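Local coordinates for protein post-proline cleaving enzyme (Rickettsia typhi, PDB 4HVT) that is probably a serine endopeptidase of the prolyl oligopeptidase family, cutting short peptides on the carboxyl side of proline, at residues S254-A262 against D270-Y278; L439-Y447 against F496-K506. All blocks are in the same frame, centred on the assembly; numbering follows the deposited sequence. Where two conformers were deposited one is given.

Contact 1. Residues S254-A262 against D270-Y278; sequences SSSLIFISA and DNYILDTKY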
loop_
_atom_site.group_PDB
_atom_site.type_symbol
_atom_site.label_atom_id
_atom_site.label_comp_id
_atom_site.label_asym_id
_atom_site.label_seq_id
_atom_site.Cartn_x
_atom_site.Cartn_y
_atom_site.Cartn_z
ATOM N N SER A 254 25.892 9.323 -7.004
ATOM C CA SER A 254 25.640 9.797 -8.368
ATOM C C SER A 254 24.285 10.456 -8.442
ATOM O O SER A 254 23.284 9.877 -8.030
ATOM C CB SER A 254 25.651 8.676 -9.388
ATOM O OG SER A 254 25.334 9.154 -10.714
ATOM N N SER A 255 24.251 11.627 -9.063
ATOM C CA SER A 255 22.975 12.283 -9.379
ATOM C C SER A 255 22.595 12.114 -10.868
ATOM O O SER A 255 21.543 12.563 -11.317
ATOM C CB SER A 255 23.043 13.757 -8.922
ATOM O OG SER A 255 24.143 14.461 -9.524
ATOM N N SER A 256 23.427 11.446 -11.629
ATOM C CA SER A 256 23.274 11.364 -13.036
ATOM C C SER A 256 22.910 9.966 -13.559
ATOM O O SER A 256 22.771 9.762 -14.783
ATOM C CB SER A 256 24.578 11.798 -13.683
ATOM O OG SER A 256 25.729 11.065 -13.242
ATOM N N LEU A 257 22.891 8.980 -12.691
ATOM C CA LEU A 257 22.497 7.665 -13.138
ATOM C C LEU A 257 21.024 7.505 -12.781
ATOM O O LEU A 257 20.660 7.484 -11.621
ATOM C CB LEU A 257 23.374 6.589 -12.500
ATOM C CG LEU A 257 24.848 6.623 -12.979
ATOM C CD1 LEU A 257 25.627 5.746 -12.003
ATOM C CD2 LEU A 257 25.078 6.216 -14.467
ATOM N N ILE A 258 20.204 7.317 -13.806
ATOM C CA ILE A 258 18.791 7.137 -13.667
ATOM C C ILE A 258 18.396 5.709 -14.014
ATOM O O ILE A 258 18.825 5.168 -15.059
ATOM C CB ILE A 258 18.027 8.163 -14.588
ATOM C CG1 ILE A 258 18.399 9.631 -14.250
ATOM C CG2 ILE A 258 16.519 7.900 -14.585
ATOM C CD1 ILE A 258 17.941 10.137 -12.917
ATOM N N PHE A 259 17.580 5.099 -13.135
ATOM C CA PHE A 259 17.041 3.775 -13.344
ATOM C C PHE A 259 15.715 3.936 -14.037
ATOM O O PHE A 259 14.791 4.514 -13.490
ATOM C CB PHE A 259 16.899 3.103 -11.970
ATOM C CG PHE A 259 16.299 1.691 -11.999
ATOM C CD1 PHE A 259 17.007 0.620 -12.531
ATOM C CD2 PHE A 259 15.102 1.449 -11.429
ATOM C CE1 PHE A 259 16.504 -0.661 -12.528
ATOM C CE2 PHE A 259 14.600 0.144 -11.393
ATOM C CZ PHE A 259 15.277 -0.902 -11.949
ATOM N N ILE A 260 15.623 3.372 -15.229
ATOM C CA ILE A 260 14.358 3.377 -16.008
ATOM C C ILE A 260 13.804 1.992 -15.936
ATOM O O ILE A 260 14.513 1.044 -16.248
ATOM C CB ILE A 260 14.618 3.753 -17.444
ATOM C CG1 ILE A 260 15.034 5.257 -17.480
ATOM C CG2 ILE A 260 13.391 3.511 -18.284
ATOM C CD1 ILE A 260 15.335 5.716 -18.878
ATOM N N SER A 261 12.549 1.873 -15.487
ATOM C CA SER A 261 11.935 0.592 -15.264
ATOM C C SER A 261 10.598 0.503 -16.030
ATOM O O SER A 261 9.673 1.241 -15.755
ATOM C CB SER A 261 11.779 0.361 -13.764
ATOM O OG SER A 261 11.215 -0.910 -13.455
ATOM N N ALA A 262 10.578 -0.417 -16.986
ATOM C CA ALA A 262 9.407 -0.697 -17.825
ATOM C C ALA A 262 8.799 -2.020 -17.366
ATOM O O ALA A 262 9.346 -3.075 -17.576
ATOM C CB ALA A 262 9.783 -0.776 -19.287
ATOM N N ASP A 270 11.622 -4.756 -18.316
ATOM C CA ASP A 270 12.807 -4.311 -19.025
ATOM C C ASP A 270 13.340 -3.112 -18.263
ATOM O O ASP A 270 12.650 -2.139 -18.128
ATOM C CB ASP A 270 12.505 -3.802 -20.432
ATOM C CG ASP A 270 11.985 -4.856 -21.342
ATOM O OD1 ASP A 270 12.356 -6.051 -21.174
ATOM O OD2 ASP A 270 11.272 -4.446 -22.269
ATOM N N ASN A 271 14.575 -3.186 -17.789
ATOM C CA ASN A 271 15.153 -2.104 -16.993
ATOM C C ASN A 271 16.422 -1.573 -17.685
ATOM O O ASN A 271 17.129 -2.317 -18.414
ATOM C CB ASN A 271 15.543 -2.581 -15.592
ATOM C CG ASN A 271 14.381 -3.006 -14.762
ATOM O OD1 ASN A 271 13.416 -2.321 -14.699
ATOM N ND2 ASN A 271 14.502 -4.119 -14.100
ATOM N N TYR A 272 16.707 -0.304 -17.479
ATOM C CA TYR A 272 17.811 0.365 -18.127
ATOM C C TYR A 272 18.519 1.357 -17.182
ATOM O O TYR A 272 17.946 1.865 -16.253
ATOM C CB TYR A 272 17.355 1.215 -19.326
ATOM C CG TYR A 272 16.499 0.459 -20.322
ATOM C CD1 TYR A 272 15.169 0.184 -20.070
ATOM C CD2 TYR A 272 17.047 0.087 -21.525
ATOM C CE1 TYR A 272 14.413 -0.501 -21.007
ATOM C CE2 TYR A 272 16.291 -0.609 -22.447
ATOM C CZ TYR A 272 14.979 -0.891 -22.138
ATOM O OH TYR A 272 14.204 -1.588 -23.090
ATOM N N ILE A 273 19.772 1.617 -17.496
ATOM C CA ILE A 273 20.443 2.750 -16.925
ATOM C C ILE A 273 20.465 3.848 -17.949
ATOM O O ILE A 273 20.968 3.644 -19.058
ATOM C CB ILE A 273 21.913 2.437 -16.527
ATOM C CG1 ILE A 273 21.940 1.303 -15.490
ATOM C CG2 ILE A 273 22.609 3.653 -15.905
ATOM C CD1 ILE A 273 23.338 0.904 -15.112
ATOM N N LEU A 274 19.963 5.011 -17.572
ATOM C CA LEU A 274 20.083 6.248 -18.386
ATOM C C LEU A 274 21.164 7.079 -17.709
ATOM O O LEU A 274 21.052 7.478 -16.524
ATOM C CB LEU A 274 18.803 7.031 -18.430
ATOM C CG LEU A 274 18.857 8.373 -19.115
ATOM C CD1 LEU A 274 18.927 8.265 -20.629
ATOM C CD2 LEU A 274 17.658 9.169 -18.725
ATOM N N ASP A 275 22.250 7.317 -18.433
ATOM C CA ASP A 275 23.363 8.070 -17.891
ATOM C C ASP A 275 23.263 9.480 -18.484
ATOM O O ASP A 275 23.221 9.614 -19.755
ATOM C CB ASP A 275 24.664 7.388 -18.331
ATOM C CG ASP A 275 25.830 7.745 -17.507
ATOM O OD1 ASP A 275 25.853 8.873 -17.009
ATOM O OD2 ASP A 275 26.799 6.922 -17.464
ATOM N N THR A 276 23.201 10.503 -17.632
ATOM C CA THR A 276 22.804 11.861 -18.120
ATOM C C THR A 276 23.948 12.875 -18.232
ATOM O O THR A 276 23.721 14.033 -18.564
ATOM C CB THR A 276 21.700 12.480 -17.246
ATOM O OG1 THR A 276 22.173 12.566 -15.910
ATOM C CG2 THR A 276 20.417 11.609 -17.164
ATOM N N LYS A 277 25.181 12.447 -17.996
ATOM C CA LYS A 277 26.265 13.432 -17.802
ATOM C C LYS A 277 27.132 13.631 -19.010
ATOM O O LYS A 277 27.996 14.530 -18.980
ATOM C CB LYS A 277 27.071 13.112 -16.529
ATOM C CG LYS A 277 27.638 11.723 -16.452
ATOM C CD LYS A 277 28.439 11.520 -15.164
ATOM C CE LYS A 277 28.927 10.082 -15.023
ATOM N NZ LYS A 277 27.708 9.183 -14.865
ATOM N N TYR A 278 26.921 12.894 -20.103
ATOM C CA TYR A 278 27.849 13.011 -21.249
ATOM C C TYR A 278 27.292 13.951 -22.310
ATOM O O TYR A 278 26.159 14.417 -22.209
ATOM C CB TYR A 278 28.129 11.609 -21.835
ATOM C CG TYR A 278 28.834 10.764 -20.841
ATOM C CD1 TYR A 278 30.224 10.806 -20.743
ATOM C CD2 TYR A 278 28.142 9.977 -19.957
ATOM C CE1 TYR A 278 30.875 10.062 -19.807
ATOM C CE2 TYR A 278 28.806 9.234 -19.002
ATOM C CZ TYR A 278 30.194 9.293 -18.942
ATOM O OH TYR A 278 30.874 8.561 -17.994
HETATM O O HOH W 1 27.859 9.344 -11.775
#
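Lys277 curls back over Ser256 at the open end of an antiparallel beta hairpin, where strand 257-263 begins and strand 269-275 ends, in one blade of the N-terminal beta-propeller. CB points toward the serine, 4.0 Å from Ser256 CB, and with chi1 at 55° CG sits between the backbone N and the carbonyl carbon, which runs the chain along the hydroxyl. CD comes 3.4 Å from Ser256 OG, and after an extended run to CE a turn about the CD-CE bond (chi4 -65°) swings NZ back to it. NZ donates to Ser256 OG at 3.2 Å, forms a salt bridge with Asp275 OD1 on the syn side of the carboxylate at 2.9 Å, and donates to a water that also bonds Ser254 OG. These three partners fix the tip of an otherwise exposed lysine.

Asp275 in turn lies alongside Leu257, whose CD2 is 3.5 Å from the carboxylate carbon CG and also meets Ile273 CG2. Further along, paired backbone bonds join Ile258 with Leu274, Ile260 with Tyr272 and Ala262 with Asp270; on the opposite face from Leu257, Ile260 CD1 packs on Leu274 CB at 3.7 Å. Near the turn, Ser261 OG donates to Asn271 OD1 at 2.9 Å, and Phe259 CZ lies against the same amide. The hairpin forms the middle of a four-stranded sheet, with strand 242-247 beside 257-263 and strand 282-285 beside 269-275.

Contact 2. Residues L439-Y447 against F496-K506; sequences LYSFDSENY and FSRIKNEVWVK
The segment linking the last propeller strand, 432-436, to the first strand of the alpha/beta-hydrolase sheet, 447-455, packs here against helix 498-505 of the hydrolase domain. Tyr440 and Arg498 stack, the guanidinium lying flat on the ring with planes 6° apart and centres 4.1 Å apart, a cation-pi contact. Arg498 CG is anti to the backbone N (chi1 -163°) and the chain stays extended to NE, laying CD over the ring centre. The guanidinium is held from the edge: NE donates almost straight to Glu502 OE2 at 3.0 Å, within the guanidinium plane, and NH2 pairs with Asp69.

Phe442 and Phe496 form a T-shaped pair, centroids 5.5 Å apart and planes at 82°, with the edge of Phe496 directed at the face of Phe442. Phe442 CZ also reaches Asn501 CB at 3.5 Å. Farther along the helix, Tyr447 CD1 touches Val505 CG1 and its OH lies beside Lys506 CB. No direct hydrogen bond joins the two segments; instead two waters bridge them. One donates to Ser441 O and Glu502 OE2, and the other donates to Ser441 O and to Glu502 OE1 at 2.6 Å while accepting from Lys506 NZ at 2.9 Å.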
loop_
_atom_site.group_PDB
_atom_site.type_symbol
_atom_site.label_atom_id
_atom_site.label_comp_id
_atom_site.label_asym_id
_atom_site.label_seq_id
_atom_site.Cartn_x
_atom_site.Cartn_y
_atom_site.Cartn_z
ATOM N N LEU A 439 1.974 9.078 23.093
ATOM C CA LEU A 439 1.439 9.958 24.128
ATOM C C LEU A 439 0.031 9.535 24.538
ATOM O O LEU A 439 -0.474 9.943 25.568
ATOM C CB LEU A 439 1.377 11.398 23.655
ATOM C CG LEU A 439 2.690 12.045 23.269
ATOM C CD1 LEU A 439 2.466 13.446 22.727
ATOM C CD2 LEU A 439 3.608 12.058 24.456
ATOM N N TYR A 440 -0.595 8.720 23.717
ATOM C CA TYR A 440 -1.880 8.159 24.050
ATOM C C TYR A 440 -1.710 6.910 24.889
ATOM O O TYR A 440 -0.652 6.325 24.929
ATOM C CB TYR A 440 -2.668 7.833 22.785
ATOM C CG TYR A 440 -2.012 6.857 21.855
ATOM C CD1 TYR A 440 -2.143 5.492 22.038
ATOM C CD2 TYR A 440 -1.253 7.300 20.757
ATOM C CE1 TYR A 440 -1.537 4.588 21.154
ATOM C CE2 TYR A 440 -0.657 6.403 19.905
ATOM C CZ TYR A 440 -0.807 5.052 20.098
ATOM O OH TYR A 440 -0.191 4.220 19.160
ATOM N N SER A 441 -2.794 6.524 25.570
ATOM C CA SER A 441 -2.762 5.437 26.539
ATOM C C SER A 441 -3.363 4.155 25.940
ATOM O O SER A 441 -4.433 4.206 25.317
ATOM C CB SER A 441 -3.548 5.862 27.780
ATOM O OG SER A 441 -3.870 4.740 28.560
ATOM N N PHE A 442 -2.656 3.038 26.066
ATOM C CA PHE A 442 -3.157 1.714 25.659
ATOM C C PHE A 442 -2.482 0.679 26.546
ATOM O O PHE A 442 -1.276 0.494 26.490
ATOM C CB PHE A 442 -2.934 1.357 24.179
ATOM C CG PHE A 442 -3.643 0.110 23.758
ATOM C CD1 PHE A 442 -5.019 0.110 23.554
ATOM C CD2 PHE A 442 -2.959 -1.083 23.644
ATOM C CE1 PHE A 442 -5.700 -1.069 23.220
ATOM C CE2 PHE A 442 -3.614 -2.251 23.280
ATOM C CZ PHE A 442 -4.995 -2.257 23.078
ATOM N N ASP A 443 -3.283 0.023 27.377
ATOM C CA ASP A 443 -2.794 -0.885 28.416
ATOM C C ASP A 443 -2.633 -2.280 27.816
ATOM O O ASP A 443 -3.552 -3.123 27.900
ATOM C CB ASP A 443 -3.809 -0.915 29.554
ATOM C CG ASP A 443 -3.364 -1.794 30.700
ATOM O OD1 ASP A 443 -2.146 -2.122 30.752
ATOM O OD2 ASP A 443 -4.249 -2.161 31.518
ATOM N N SER A 444 -1.462 -2.516 27.237
ATOM C CA SER A 444 -1.155 -3.754 26.519
ATOM C C SER A 444 -1.327 -5.041 27.370
ATOM O O SER A 444 -1.692 -6.082 26.842
ATOM C CB SER A 444 0.250 -3.638 25.922
ATOM O OG SER A 444 0.320 -2.427 25.163
ATOM N N GLU A 445 -1.087 -4.945 28.680
ATOM C CA GLU A 445 -1.234 -6.076 29.594
ATOM C C GLU A 445 -2.667 -6.559 29.745
ATOM O O GLU A 445 -2.863 -7.639 30.268
ATOM C CB GLU A 445 -0.663 -5.737 30.978
ATOM C CG GLU A 445 0.846 -5.736 31.010
ATOM C CD GLU A 445 1.429 -5.946 32.395
ATOM O OE1 GLU A 445 0.663 -6.137 33.382
ATOM O OE2 GLU A 445 2.675 -5.917 32.513
ATOM N N ASN A 446 -3.661 -5.768 29.330
ATOM C CA ASN A 446 -5.052 -6.220 29.394
ATOM C C ASN A 446 -5.405 -7.066 28.179
ATOM O O ASN A 446 -6.541 -7.526 28.105
ATOM C CB ASN A 446 -6.055 -5.060 29.418
ATOM C CG ASN A 446 -6.070 -4.331 30.706
ATOM O OD1 ASN A 446 -5.576 -4.835 31.709
ATOM N ND2 ASN A 446 -6.676 -3.132 30.712
ATOM N N TYR A 447 -4.445 -7.221 27.238
ATOM C CA TYR A 447 -4.668 -7.975 25.975
ATOM C C TYR A 447 -3.708 -9.150 25.739
ATOM O O TYR A 447 -2.632 -9.251 26.338
ATOM C CB TYR A 447 -4.612 -6.987 24.817
ATOM C CG TYR A 447 -5.571 -5.875 25.022
ATOM C CD1 TYR A 447 -6.907 -5.995 24.616
ATOM C CD2 TYR A 447 -5.190 -4.722 25.704
ATOM C CE1 TYR A 447 -7.833 -4.984 24.874
ATOM C CE2 TYR A 447 -6.105 -3.699 25.963
ATOM C CZ TYR A 447 -7.414 -3.821 25.538
ATOM O OH TYR A 447 -8.294 -2.798 25.829
ATOM N N PHE A 496 0.338 -2.558 14.747
ATOM C CA PHE A 496 -0.505 -2.004 15.788
ATOM C C PHE A 496 -1.554 -1.133 15.141
ATOM O O PHE A 496 -1.219 -0.185 14.420
ATOM C CB PHE A 496 0.336 -1.123 16.764
ATOM C CG PHE A 496 -0.454 -0.615 17.944
ATOM C CD1 PHE A 496 -1.141 0.599 17.881
ATOM C CD2 PHE A 496 -0.553 -1.378 19.075
ATOM C CE1 PHE A 496 -1.856 1.075 18.953
ATOM C CE2 PHE A 496 -1.263 -0.913 20.169
ATOM C CZ PHE A 496 -1.934 0.293 20.094
ATOM N N SER A 497 -2.825 -1.478 15.328
ATOM C CA SER A 497 -3.934 -0.627 14.901
ATOM C C SER A 497 -4.653 -0.033 16.083
ATOM O O SER A 497 -5.376 -0.735 16.798
ATOM C CB SER A 497 -4.934 -1.424 14.068
ATOM O OG SER A 497 -6.068 -0.597 13.751
ATOM N N ARG A 498 -4.501 1.270 16.248
ATOM C CA ARG A 498 -5.161 1.961 17.311
ATOM C C ARG A 498 -6.682 1.850 17.180
ATOM O O ARG A 498 -7.382 1.622 18.163
ATOM C CB ARG A 498 -4.713 3.409 17.313
ATOM C CG ARG A 498 -5.034 4.073 18.585
ATOM C CD ARG A 498 -4.358 5.415 18.695
ATOM N NE ARG A 498 -5.080 6.095 19.732
ATOM C CZ ARG A 498 -5.107 7.401 19.908
ATOM N NH1 ARG A 498 -4.386 8.190 19.139
ATOM N NH2 ARG A 498 -5.829 7.889 20.904
ATOM N N ILE A 499 -7.202 2.001 15.962
ATOM C CA ILE A 499 -8.639 1.968 15.803
ATOM C C ILE A 499 -9.198 0.583 16.170
ATOM O O ILE A 499 -10.177 0.467 16.890
ATOM C CB ILE A 499 -9.089 2.321 14.363
ATOM C CG1 ILE A 499 -8.708 3.758 13.983
ATOM C CG2 ILE A 499 -10.593 2.140 14.262
ATOM C CD1 ILE A 499 -9.601 4.811 14.620
ATOM N N LYS A 500 -8.620 -0.473 15.622
ATOM C CA LYS A 500 -9.136 -1.810 15.898
ATOM C C LYS A 500 -8.967 -2.148 17.375
ATOM O O LYS A 500 -9.866 -2.662 18.012
ATOM C CB LYS A 500 -8.438 -2.867 15.018
ATOM N N ASN A 501 -7.793 -1.840 17.944
ATOM C CA ASN A 501 -7.571 -2.169 19.337
ATOM C C ASN A 501 -8.499 -1.430 20.283
ATOM O O ASN A 501 -9.008 -1.998 21.249
ATOM C CB ASN A 501 -6.114 -1.871 19.741
ATOM C CG ASN A 501 -5.136 -2.903 19.191
ATOM O OD1 ASN A 501 -5.528 -4.016 18.823
ATOM N ND2 ASN A 501 -3.882 -2.525 19.066
ATOM N N GLU A 502 -8.701 -0.142 20.021
ATOM C CA GLU A 502 -9.506 0.673 20.941
ATOM C C GLU A 502 -10.996 0.597 20.681
ATOM O O GLU A 502 -11.766 0.580 21.608
ATOM C CB GLU A 502 -9.074 2.121 20.891
ATOM C CG GLU A 502 -7.628 2.330 21.299
ATOM C CD GLU A 502 -7.476 3.570 22.105
ATOM O OE1 GLU A 502 -7.926 3.510 23.288
ATOM O OE2 GLU A 502 -6.905 4.562 21.580
ATOM N N VAL A 503 -11.409 0.557 19.423
ATOM C CA VAL A 503 -12.828 0.531 19.120
ATOM C C VAL A 503 -13.392 -0.879 19.183
ATOM O O VAL A 503 -14.499 -1.043 19.664
ATOM C CB VAL A 503 -13.185 1.143 17.780
ATOM C CG1 VAL A 503 -14.689 1.090 17.615
ATOM C CG2 VAL A 503 -12.675 2.575 17.742
ATOM N N TRP A 504 -12.630 -1.869 18.724
ATOM C CA TRP A 504 -13.091 -3.247 18.671
ATOM C C TRP A 504 -12.644 -4.062 19.913
ATOM O O TRP A 504 -13.498 -4.527 20.654
ATOM C CB TRP A 504 -12.693 -3.899 17.327
ATOM C CG TRP A 504 -13.473 -5.167 17.018
ATOM C CD1 TRP A 504 -13.005 -6.431 17.151
ATOM C CD2 TRP A 504 -14.820 -5.275 16.606
ATOM N NE1 TRP A 504 -13.973 -7.329 16.870
ATOM C CE2 TRP A 504 -15.106 -6.652 16.497
ATOM C CE3 TRP A 504 -15.833 -4.350 16.315
ATOM C CZ2 TRP A 504 -16.366 -7.137 16.100
ATOM C CZ3 TRP A 504 -17.083 -4.830 15.927
ATOM C CH2 TRP A 504 -17.334 -6.217 15.833
ATOM N N VAL A 505 -11.334 -4.211 20.134
ATOM C CA VAL A 505 -10.803 -5.208 21.087
ATOM C C VAL A 505 -11.026 -4.761 22.528
ATOM O O VAL A 505 -11.359 -5.584 23.398
ATOM C CB VAL A 505 -9.310 -5.540 20.852
ATOM C CG1 VAL A 505 -8.874 -6.696 21.733
ATOM C CG2 VAL A 505 -9.055 -5.932 19.392
ATOM N N LYS A 506 -10.932 -3.466 22.763
ATOM C CA LYS A 506 -11.242 -2.896 24.099
ATOM C C LYS A 506 -12.699 -3.053 24.499
ATOM O O LYS A 506 -13.046 -3.015 25.688
ATOM C CB LYS A 506 -10.825 -1.417 24.146
ATOM C CG LYS A 506 -11.095 -0.666 25.454
ATOM C CD LYS A 506 -10.464 0.719 25.368
ATOM C CE LYS A 506 -10.387 1.461 26.703
ATOM N NZ LYS A 506 -9.528 2.675 26.521
HETATM O O HOH W 2 -6.876 2.613 25.472
HETATM O O HOH W 3 -6.247 5.886 23.996
#

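Contact 1 and contact 2 lie on opposite sides of the chain's centre, with centres about 46 Å apart and nearest atoms about 30 Å apart. They come in series along the chain. Contact 1 is local, a hairpin within one sheet of the beta-propeller; contact 2 opens where the chain has left the propeller and, across 48 intervening residues, ties that linker to a helix of the hydrolase domain. They share no sheet: one belongs to a four-stranded antiparallel sheet, the other reaches the edge strand 447-455 of the eight-stranded mixed sheet through Tyr447. Contact 1 is thus internal to one propeller blade, whereas contact 2 fastens the chain's return from the propeller onto the hydrolase domain.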